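Local coordinates for hypothetical signal peptide protein (Sinorhizobium meliloti, PDB 3PJY) that is of unknown function but belongs to the DUF192 family and is tentatively regarded as a transcription regulator, at residues Ser31-Gly36 with Phe51-Thr56; Arg57-Trp62 with Glu100-Val105; Arg82-Asn87 with Gly111-Leu116. One frame throughout, in Å; residues are numbered along the deposited sequence. Where two conformers were deposited one is given.

Interaction 1: Ser31-Gly36 with Phe51-Thr56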
loop_
_atom_site.group_PDB
_atom_site.type_symbol
_atom_site.label_atom_id
_atom_site.label_comp_id
_atom_site.label_asym_id
_atom_site.label_seq_id
_atom_site.Cartn_x
_atom_site.Cartn_y
_atom_site.Cartn_z
ATOM N N SER B 31 -26.223 -9.371 1.871
ATOM C CA SER B 31 -26.119 -9.995 0.573
ATOM C C SER B 31 -24.682 -9.941 0.051
ATOM O O SER B 31 -24.210 -10.885 -0.569
ATOM C CB SER B 31 -27.097 -9.376 -0.426
ATOM O OG SER B 31 -26.748 -8.027 -0.628
ATOM N N GLN B 32 -23.987 -8.844 0.318
ATOM C CA GLN B 32 -22.580 -8.720 -0.067
ATOM C C GLN B 32 -21.735 -9.798 0.647
ATOM O O GLN B 32 -20.872 -10.408 0.061
ATOM C CB GLN B 32 -22.019 -7.351 0.263
ATOM C CG GLN B 32 -22.529 -6.198 -0.589
ATOM C CD GLN B 32 -22.037 -4.880 -0.033
ATOM O OE1 GLN B 32 -21.938 -4.684 1.178
ATOM N NE2 GLN B 32 -21.734 -3.918 -0.954
ATOM N N ARG B 33 -21.981 -9.974 1.939
ATOM C CA ARG B 33 -21.192 -10.934 2.723
ATOM C C ARG B 33 -21.484 -12.359 2.257
ATOM O O ARG B 33 -20.560 -13.152 2.188
ATOM C CB ARG B 33 -21.496 -10.779 4.196
ATOM C CG ARG B 33 -21.033 -9.487 4.769
ATOM C CD ARG B 33 -21.160 -9.370 6.334
ATOM N NE ARG B 33 -22.385 -9.961 6.893
ATOM C CZ ARG B 33 -23.480 -9.360 7.285
ATOM N NH1 ARG B 33 -23.630 -8.074 7.215
ATOM N NH2 ARG B 33 -24.470 -10.090 7.780
ATOM N N GLU B 34 -22.735 -12.656 1.928
ATOM C CA GLU B 34 -23.101 -14.016 1.478
ATOM C C GLU B 34 -22.568 -14.278 0.082
ATOM O O GLU B 34 -22.121 -15.395 -0.219
ATOM C CB GLU B 34 -24.584 -14.234 1.549
ATOM C CG GLU B 34 -24.993 -14.163 3.012
ATOM C CD GLU B 34 -26.492 -14.192 3.210
ATOM O OE1 GLU B 34 -27.242 -14.248 2.214
ATOM O OE2 GLU B 34 -26.892 -14.193 4.387
ATOM N N GLN B 35 -22.642 -13.290 -0.804
ATOM C CA GLN B 35 -22.172 -13.471 -2.191
ATOM C C GLN B 35 -20.665 -13.577 -2.218
ATOM O O GLN B 35 -20.134 -14.286 -3.061
ATOM C CB GLN B 35 -22.620 -12.276 -3.019
ATOM C CG GLN B 35 -22.007 -12.069 -4.421
ATOM C CD GLN B 35 -22.633 -12.912 -5.504
ATOM O OE1 GLN B 35 -23.733 -13.400 -5.382
ATOM N NE2 GLN B 35 -21.907 -13.037 -6.594
ATOM N N GLY B 36 -19.983 -12.870 -1.315
ATOM C CA GLY B 36 -18.544 -12.941 -1.275
ATOM C C GLY B 36 -17.937 -12.782 -2.671
ATOM O O GLY B 36 -18.300 -11.884 -3.417
ATOM N N PHE B 51 -14.663 -8.559 4.580
ATOM C CA PHE B 51 -15.997 -8.826 5.120
ATOM C C PHE B 51 -16.074 -8.130 6.467
ATOM O O PHE B 51 -15.307 -8.453 7.395
ATOM C CB PHE B 51 -16.217 -10.317 5.283
ATOM C CG PHE B 51 -16.223 -11.076 3.976
ATOM C CD1 PHE B 51 -15.032 -11.342 3.317
ATOM C CD2 PHE B 51 -17.413 -11.484 3.369
ATOM C CE1 PHE B 51 -14.998 -11.972 2.085
ATOM C CE2 PHE B 51 -17.369 -12.154 2.131
ATOM C CZ PHE B 51 -16.199 -12.390 1.489
ATOM N N ASP B 52 -16.993 -7.183 6.612
ATOM C CA ASP B 52 -17.173 -6.383 7.834
ATOM C C ASP B 52 -18.488 -6.817 8.432
ATOM O O ASP B 52 -19.573 -6.506 7.908
ATOM C CB ASP B 52 -17.195 -4.907 7.466
ATOM C CG ASP B 52 -17.409 -4.002 8.668
ATOM O OD1 ASP B 52 -17.706 -4.499 9.755
ATOM O OD2 ASP B 52 -17.287 -2.781 8.518
ATOM N N PHE B 53 -18.423 -7.625 9.492
ATOM C CA PHE B 53 -19.624 -8.209 10.104
ATOM C C PHE B 53 -20.402 -7.247 10.987
ATOM O O PHE B 53 -21.520 -7.560 11.410
ATOM C CB PHE B 53 -19.203 -9.446 10.907
ATOM C CG PHE B 53 -18.581 -10.468 10.039
ATOM C CD1 PHE B 53 -19.340 -11.194 9.187
ATOM C CD2 PHE B 53 -17.205 -10.628 9.986
ATOM C CE1 PHE B 53 -18.770 -12.102 8.322
ATOM C CE2 PHE B 53 -16.664 -11.573 9.120
ATOM C CZ PHE B 53 -17.466 -12.242 8.270
ATOM N N GLY B 54 -19.797 -6.106 11.273
ATOM C CA GLY B 54 -20.443 -5.081 12.095
ATOM C C GLY B 54 -20.647 -5.452 13.556
ATOM O O GLY B 54 -21.442 -4.818 14.276
ATOM N N GLU B 55 -19.889 -6.445 14.016
ATOM C CA GLU B 55 -19.966 -6.922 15.382
ATOM C C GLU B 55 -18.808 -7.900 15.567
ATOM O O GLU B 55 -18.245 -8.420 14.585
ATOM C CB GLU B 55 -21.280 -7.625 15.663
ATOM C CG GLU B 55 -21.493 -8.899 14.881
ATOM C CD GLU B 55 -22.829 -9.615 15.131
ATOM O OE1 GLU B 55 -23.599 -9.157 15.958
ATOM O OE2 GLU B 55 -23.088 -10.662 14.483
ATOM N N THR B 56 -18.458 -8.164 16.825
ATOM C CA THR B 56 -17.524 -9.213 17.173
ATOM C C THR B 56 -18.285 -10.441 17.641
ATOM O O THR B 56 -19.017 -10.413 18.640
ATOM C CB THR B 56 -16.578 -8.717 18.263
ATOM O OG1 THR B 56 -15.712 -7.717 17.712
ATOM C CG2 THR B 56 -15.738 -9.874 18.869
#
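The ring of Phe-51 meets helix 31-35 with its edge: Arg-33 O lies in the ring plane, 3.3 Å from Phe-51 CE2, and close to that plane Gly-36 CA sits 3.7 Å from Phe-51 CZ. The second flat pair is looser. The guanidinium of Arg-33 and the ring of Phe-53 are turned 58° apart, and the touch is made by the aliphatic part of the arginine, Arg-33 CD lying 3.8 Å from Phe-53 CD1. The same methylene rests 3.6 Å from Asp-52 O. The bend at chi3 (-39°) turns the arginine's end after CD has made these contacts, and Arg-33 NH1 hydrogen-bonds to Val-28 O, just before the helix.

Gly-36, the first residue beyond the helix, has a positive phi of 47°. Glycine suits the place twice over: it adopts this backbone readily, and a beta carbon here would come tightly against the Phe-51 ring. Phenylalanine suits the other side because its flat edge can slip in beside the last turn, while its ring also packs on Ala-27 and Met-61. Gly-54 N donates to Asp-52 OD1 at 3.0 Å, an Asx turn at the corner the chain takes here.

The helix and strand 47-53 belong to a beta-alpha-beta unit that begins with strand 19-27; the axes of the short segments 31-35 and 51-53 come within 8.9 Å. No hydrogen bond joins the two segments. The contact therefore probably rests largely on van der Waals packing, perhaps helped by attraction between the weakly positive ring edge and the carbonyl oxygen of Arg-33, while the arginine side chain contributes mainly its methylene carbons and directs its polar end to Val-28.

Interaction 2: Arg57-Trp62 with Glu100-Val105. With SO4 (sulfate ion), chain G.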
loop_
_atom_site.group_PDB
_atom_site.type_symbol
_atom_site.label_atom_id
_atom_site.label_comp_id
_atom_site.label_asym_id
_atom_site.label_seq_id
_atom_site.Cartn_x
_atom_site.Cartn_y
_atom_site.Cartn_z
ATOM N N ARG B 57 -18.113 -11.526 16.908
ATOM C CA ARG B 57 -18.859 -12.773 17.115
ATOM C C ARG B 57 -18.153 -13.833 16.273
ATOM O O ARG B 57 -17.529 -13.503 15.280
ATOM C CB ARG B 57 -20.320 -12.604 16.647
ATOM C CG ARG B 57 -21.175 -13.802 16.915
ATOM C CD ARG B 57 -22.637 -13.656 16.503
ATOM N NE ARG B 57 -23.291 -14.897 16.913
ATOM C CZ ARG B 57 -24.597 -15.051 17.082
ATOM N NH1 ARG B 57 -25.428 -14.029 16.880
ATOM N NH2 ARG B 57 -25.061 -16.230 17.500
ATOM N N PRO B 58 -18.240 -15.132 16.644
ATOM C CA PRO B 58 -17.653 -16.096 15.701
ATOM C C PRO B 58 -18.354 -16.076 14.364
ATOM O O PRO B 58 -19.565 -15.737 14.297
ATOM C CB PRO B 58 -17.864 -17.434 16.407
ATOM C CG PRO B 58 -17.892 -17.067 17.850
ATOM C CD PRO B 58 -18.687 -15.772 17.894
ATOM N N VAL B 59 -17.615 -16.390 13.302
ATOM C CA VAL B 59 -18.191 -16.411 11.971
ATOM C C VAL B 59 -17.829 -17.708 11.243
ATOM O O VAL B 59 -16.847 -18.408 11.583
ATOM C CB VAL B 59 -17.758 -15.216 11.110
ATOM C CG1 VAL B 59 -18.074 -13.911 11.814
ATOM C CG2 VAL B 59 -16.340 -15.257 10.811
HETATM N N MSE B 60 -18.642 -18.011 10.264
HETATM C CA MSE B 60 -18.500 -19.200 9.434
HETATM C C MSE B 60 -18.383 -18.757 7.981
HETATM O O MSE B 60 -19.221 -18.020 7.457
HETATM C CB MSE B 60 -19.730 -20.087 9.630
HETATM C CG MSE B 60 -19.852 -20.522 11.056
HETATM SE SE MSE B 60 -21.128 -21.959 11.337
HETATM C CE MSE B 60 -22.251 -21.287 10.400
HETATM N N MSE B 61 -17.342 -19.261 7.294
HETATM C CA MSE B 61 -17.128 -19.007 5.881
HETATM C C MSE B 61 -17.139 -20.313 5.111
HETATM O O MSE B 61 -16.931 -21.370 5.671
HETATM C CB MSE B 61 -15.766 -18.357 5.698
HETATM C CG MSE B 61 -15.490 -17.117 6.545
HETATM SE SE MSE B 61 -16.584 -15.589 6.081
HETATM C CE MSE B 61 -15.876 -15.174 4.377
ATOM N N TRP B 62 -17.407 -20.192 3.827
ATOM C CA TRP B 62 -17.288 -21.334 2.906
ATOM C C TRP B 62 -16.952 -20.889 1.500
ATOM O O TRP B 62 -16.818 -19.681 1.219
ATOM C CB TRP B 62 -18.545 -22.223 2.967
ATOM C CG TRP B 62 -19.848 -21.616 2.434
ATOM C CD1 TRP B 62 -20.038 -20.368 1.942
ATOM C CD2 TRP B 62 -21.143 -22.247 2.408
ATOM N NE1 TRP B 62 -21.366 -20.174 1.593
ATOM C CE2 TRP B 62 -22.057 -21.309 1.896
ATOM C CE3 TRP B 62 -21.607 -23.498 2.780
ATOM C CZ2 TRP B 62 -23.423 -21.608 1.710
ATOM C CZ3 TRP B 62 -22.973 -23.792 2.607
ATOM C CH2 TRP B 62 -23.853 -22.851 2.091
ATOM N N GLU B 100 -13.509 -18.594 17.285
ATOM C CA GLU B 100 -13.495 -17.587 18.322
ATOM C C GLU B 100 -14.066 -16.295 17.715
ATOM O O GLU B 100 -14.122 -16.134 16.485
ATOM C CB GLU B 100 -12.079 -17.276 18.763
ATOM C CG GLU B 100 -11.241 -16.658 17.701
ATOM C CD GLU B 100 -9.783 -16.559 18.092
ATOM O OE1 GLU B 100 -9.490 -16.119 19.220
ATOM O OE2 GLU B 100 -8.935 -16.940 17.266
ATOM N N PRO B 101 -14.440 -15.351 18.570
ATOM C CA PRO B 101 -15.080 -14.131 18.037
ATOM C C PRO B 101 -14.122 -13.282 17.230
ATOM O O PRO B 101 -12.978 -13.067 17.646
ATOM C CB PRO B 101 -15.501 -13.399 19.308
ATOM C CG PRO B 101 -15.628 -14.516 20.343
ATOM C CD PRO B 101 -14.481 -15.390 20.042
ATOM N N VAL B 102 -14.565 -12.793 16.071
ATOM C CA VAL B 102 -13.806 -11.866 15.242
ATOM C C VAL B 102 -14.749 -10.800 14.693
ATOM O O VAL B 102 -15.977 -10.901 14.849
ATOM C CB VAL B 102 -13.107 -12.595 14.046
ATOM C CG1 VAL B 102 -12.011 -13.578 14.602
ATOM C CG2 VAL B 102 -14.102 -13.325 13.118
ATOM N N ALA B 103 -14.171 -9.774 14.064
ATOM C CA ALA B 103 -14.928 -8.651 13.536
ATOM C C ALA B 103 -14.896 -8.557 12.010
ATOM O O ALA B 103 -15.737 -7.909 11.407
ATOM C CB ALA B 103 -14.395 -7.335 14.130
ATOM N N TYR B 104 -13.880 -9.158 11.394
ATOM C CA TYR B 104 -13.660 -9.095 9.944
ATOM C C TYR B 104 -13.093 -10.392 9.445
ATOM O O TYR B 104 -12.433 -11.144 10.199
ATOM C CB TYR B 104 -12.674 -8.003 9.554
ATOM C CG TYR B 104 -12.967 -6.622 10.051
ATOM C CD1 TYR B 104 -12.443 -6.201 11.270
ATOM C CD2 TYR B 104 -13.710 -5.731 9.300
ATOM C CE1 TYR B 104 -12.660 -4.969 11.737
ATOM C CE2 TYR B 104 -13.947 -4.442 9.780
ATOM C CZ TYR B 104 -13.452 -4.104 11.013
ATOM O OH TYR B 104 -13.650 -2.840 11.488
ATOM N N VAL B 105 -13.293 -10.658 8.164
ATOM C CA VAL B 105 -12.541 -11.677 7.445
ATOM C C VAL B 105 -11.997 -11.005 6.180
ATOM O O VAL B 105 -12.716 -10.275 5.486
ATOM C CB VAL B 105 -13.358 -12.895 7.090
ATOM C CG1 VAL B 105 -12.676 -13.814 6.061
ATOM C CG2 VAL B 105 -13.700 -13.723 8.372
HETATM S S SO4 G . -22.023 -18.143 17.993
HETATM O O1 SO4 G . -21.855 -17.673 16.613
HETATM O O2 SO4 G . -20.910 -19.039 18.378
HETATM O O3 SO4 G . -23.279 -18.886 18.131
HETATM O O4 SO4 G . -21.972 -17.033 18.951
#
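Val-59 turns its CG2 methyl into the angle between Val-102 and Val-105. It meets Val-102 CG2 at 3.8 Å, the two side chains crossing at about a right angle, whereas Val-59 and Val-105 lie alongside one another, pointing opposite ways. Met-61, a selenomethionine, approaches Val-105 tip to tip: bends at chi2 (-67°) and chi3 (-69°) fold its chain so that Met-61 CE reaches Val-105 CG1 at 3.9 Å. Compact beta-branched valines and the unbranched, flexible methionine chain (selenium replacing sulfur in this crystal) suit such a buried meeting of methyl groups.

Next to the methyl cluster the backbones pair. Arg-57 and Val-102 form an antiparallel hydrogen-bonded pair, Arg-57 N donating to Val-102 O at 3.0 Å and Val-102 N to Arg-57 O at 3.1 Å. Proline follows the first and precedes the second, and Pro-58 CD lies 4.1 Å from Pro-101 CG. The extended Arg-57 chain carries its guanidinium edge-on to a sulfate, probably from the crystallisation liquor; Arg-57 NE donates to sulfate O1 at 3.1 Å and weakly to O4, and Arg-57 NH2 weakly to O3.

Around the methyl cluster, Phe-74 of strand 70-75 and Phe-53 of strand 47-53 pack on both Val-59 and Val-105. Strand 60-61 pairs with strand 96-97, while Ala-103 and Tyr-104 form a classic beta bulge opposite Ile-75, in strand 102-109 of the main sheet.

Interaction 3: Arg82-Asn87 with Gly111-Leu116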
loop_
_atom_site.group_PDB
_atom_site.type_symbol
_atom_site.label_atom_id
_atom_site.label_comp_id
_atom_site.label_asym_id
_atom_site.label_seq_id
_atom_site.Cartn_x
_atom_site.Cartn_y
_atom_site.Cartn_z
ATOM N N ARG B 82 -6.144 -13.211 13.919
ATOM C CA ARG B 82 -6.260 -14.257 14.942
ATOM C C ARG B 82 -5.920 -15.610 14.382
ATOM O O ARG B 82 -5.142 -16.345 15.008
ATOM C CB ARG B 82 -7.670 -14.287 15.551
ATOM C CG ARG B 82 -8.062 -12.982 16.193
ATOM C CD ARG B 82 -7.279 -12.688 17.439
ATOM N NE ARG B 82 -7.334 -13.815 18.359
ATOM C CZ ARG B 82 -6.516 -13.991 19.398
ATOM N NH1 ARG B 82 -5.569 -13.097 19.688
ATOM N NH2 ARG B 82 -6.666 -15.066 20.167
ATOM N N THR B 83 -6.516 -15.958 13.250
ATOM C CA THR B 83 -6.238 -17.204 12.596
ATOM C C THR B 83 -6.272 -17.009 11.078
ATOM O O THR B 83 -6.880 -16.054 10.567
ATOM C CB THR B 83 -7.222 -18.318 12.977
ATOM O OG1 THR B 83 -8.517 -17.956 12.595
ATOM C CG2 THR B 83 -7.246 -18.549 14.491
ATOM N N ILE B 84 -5.636 -17.957 10.405
ATOM C CA ILE B 84 -5.502 -17.922 8.959
ATOM C C ILE B 84 -5.811 -19.290 8.423
ATOM O O ILE B 84 -5.251 -20.295 8.924
ATOM C CB ILE B 84 -4.100 -17.510 8.508
ATOM C CG1 ILE B 84 -3.751 -16.126 9.044
ATOM C CG2 ILE B 84 -4.016 -17.542 6.986
ATOM C CD1 ILE B 84 -2.332 -15.607 8.659
ATOM N N HIS B 85 -6.693 -19.338 7.425
ATOM C CA HIS B 85 -6.947 -20.570 6.688
ATOM C C HIS B 85 -6.465 -20.383 5.277
ATOM O O HIS B 85 -7.143 -19.746 4.463
ATOM C CB HIS B 85 -8.433 -20.928 6.693
ATOM C CG HIS B 85 -8.732 -22.256 6.084
ATOM N ND1 HIS B 85 -8.963 -23.379 6.862
ATOM C CD2 HIS B 85 -8.763 -22.676 4.799
ATOM C CE1 HIS B 85 -9.160 -24.421 6.069
ATOM N NE2 HIS B 85 -9.016 -24.036 4.818
ATOM N N GLU B 86 -5.313 -20.973 4.962
ATOM C CA GLU B 86 -4.754 -20.865 3.631
ATOM C C GLU B 86 -5.396 -21.911 2.702
ATOM O O GLU B 86 -5.820 -22.957 3.144
ATOM C CB GLU B 86 -3.233 -21.067 3.679
ATOM C CG GLU B 86 -2.543 -19.883 4.315
ATOM C CD GLU B 86 -1.107 -20.148 4.653
ATOM O OE1 GLU B 86 -0.828 -20.728 5.711
ATOM O OE2 GLU B 86 -0.262 -19.767 3.851
ATOM N N ASN B 87 -5.464 -21.575 1.424
ATOM C CA ASN B 87 -5.838 -22.513 0.376
ATOM C C ASN B 87 -7.196 -23.162 0.602
ATOM O O ASN B 87 -7.336 -24.386 0.490
ATOM C CB ASN B 87 -4.756 -23.584 0.190
ATOM C CG ASN B 87 -3.414 -22.983 -0.126
ATOM O OD1 ASN B 87 -3.252 -22.323 -1.145
ATOM N ND2 ASN B 87 -2.432 -23.212 0.757
ATOM N N GLY B 111 -2.274 -18.284 -1.611
ATOM C CA GLY B 111 -0.836 -18.068 -1.730
ATOM C C GLY B 111 -0.394 -16.681 -1.312
ATOM O O GLY B 111 0.809 -16.429 -1.183
ATOM N N THR B 112 -1.358 -15.769 -1.124
ATOM C CA THR B 112 -1.013 -14.384 -0.749
ATOM C C THR B 112 -0.346 -14.287 0.624
ATOM O O THR B 112 0.621 -13.539 0.791
ATOM C CB THR B 112 -2.197 -13.439 -0.841
ATOM O OG1 THR B 112 -2.750 -13.513 -2.162
ATOM C CG2 THR B 112 -1.732 -11.989 -0.626
ATOM N N VAL B 113 -0.833 -15.069 1.573
ATOM C CA VAL B 113 -0.252 -15.064 2.935
ATOM C C VAL B 113 1.199 -15.416 2.891
ATOM O O VAL B 113 2.052 -14.709 3.456
ATOM C CB VAL B 113 -1.068 -15.929 3.904
ATOM C CG1 VAL B 113 -0.314 -16.207 5.245
ATOM C CG2 VAL B 113 -2.443 -15.245 4.149
ATOM N N LYS B 114 1.502 -16.462 2.147
ATOM C CA LYS B 114 2.927 -16.822 1.951
ATOM C C LYS B 114 3.739 -15.782 1.212
ATOM O O LYS B 114 4.876 -15.455 1.615
ATOM C CB LYS B 114 3.023 -18.162 1.270
ATOM C CG LYS B 114 2.683 -19.292 2.202
ATOM C CD LYS B 114 3.751 -19.561 3.314
ATOM C CE LYS B 114 3.166 -20.397 4.505
ATOM N NZ LYS B 114 2.134 -19.661 5.376
ATOM N N ARG B 115 3.198 -15.277 0.117
ATOM C CA ARG B 115 3.887 -14.273 -0.672
ATOM C C ARG B 115 4.266 -13.064 0.157
ATOM O O ARG B 115 5.374 -12.518 -0.034
ATOM C CB ARG B 115 3.046 -13.810 -1.870
ATOM C CG ARG B 115 3.660 -12.628 -2.683
ATOM C CD ARG B 115 2.819 -12.415 -3.955
ATOM N NE ARG B 115 1.475 -11.820 -3.745
ATOM C CZ ARG B 115 1.226 -10.518 -3.665
ATOM N NH1 ARG B 115 2.201 -9.610 -3.685
ATOM N NH2 ARG B 115 -0.031 -10.105 -3.603
ATOM N N LEU B 116 3.425 -12.699 1.124
ATOM C CA LEU B 116 3.604 -11.465 1.916
ATOM C C LEU B 116 4.296 -11.703 3.264
ATOM O O LEU B 116 4.577 -10.736 3.968
ATOM C CB LEU B 116 2.274 -10.750 2.074
ATOM C CG LEU B 116 1.570 -10.295 0.784
ATOM C CD1 LEU B 116 0.259 -9.548 1.175
ATOM C CD2 LEU B 116 2.498 -9.434 -0.071
HETATM O O HOH W 1 -0.585 -18.429 1.427
#
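Glu-86 points CG beside its backbone N (chi1 -72°) and runs extended from there, while Lys-114 is bent at chi2 (-71°) and chi4 (-69°); together these torsions bring the lysine's end back to the syn side of Glu-86 OE2, close to the carboxylate plane. The two side chains cross at about a right angle. Lys-114 NZ meets Glu-86 OE2 at 2.8 Å, a salt bridge supplemented by a weak bond to Glu-86 OE1. Water 1 donates to Glu-86 OE2 at 2.8 Å and accepts from Lys-114 N, linking the carboxylate to the first turn of helix 112-116. That positive helix end probably adds to the carboxylate's stability as an anion.

Beside the charges, Ile-84 CG2 meets Val-113 CG2 tip to tip at 4.0 Å, and Val-113 CG1 lies 3.8 Å from Glu-86 OE2. Branched aliphatics suit this apolar part, where Val-113 is buried, and long charged chains its border. Replacing Glu-86 by an alanine would probably leave the Lys-114 ammonium without its mate and the bridging water without an acceptor.

Gly-111 takes the N-cap position with a positive phi, where a beta carbon would strike the preceding carbonyl oxygen. Acidic groups near first-turn amides are typical of helix N-termini: Asp-71 of strand 70-75 accepts directly from Val-113 N, Glu-86 of strand 81-88 receives through the water, and the helix start packs on the sheet's margin.

How the interactions relate
The three contacts follow the chain as interaction 1 closing before interaction 2 opens, with the segments of interactions 2 and 3 alternating. All reach the same mixed sheet. Interactions 1 and 2 have centres about 9 Å apart and touch through neighbouring strands 47-53 and 102-109, where Phe-51 N and Val-105 O probably hydrogen-bond. Between interactions 2 and 3, centres about 16 Å apart, Glu-100 OE1 and Arg-82 NH2 form a salt bridge, and strand 102-109 leads into helix 112-116. Interactions 1 and 3 do not touch: their centres lie about 20 Å apart on opposite sides of the chain's centre. The sheet thus carries the two helices at separate sites, and interaction 2 touches both of the other contacts.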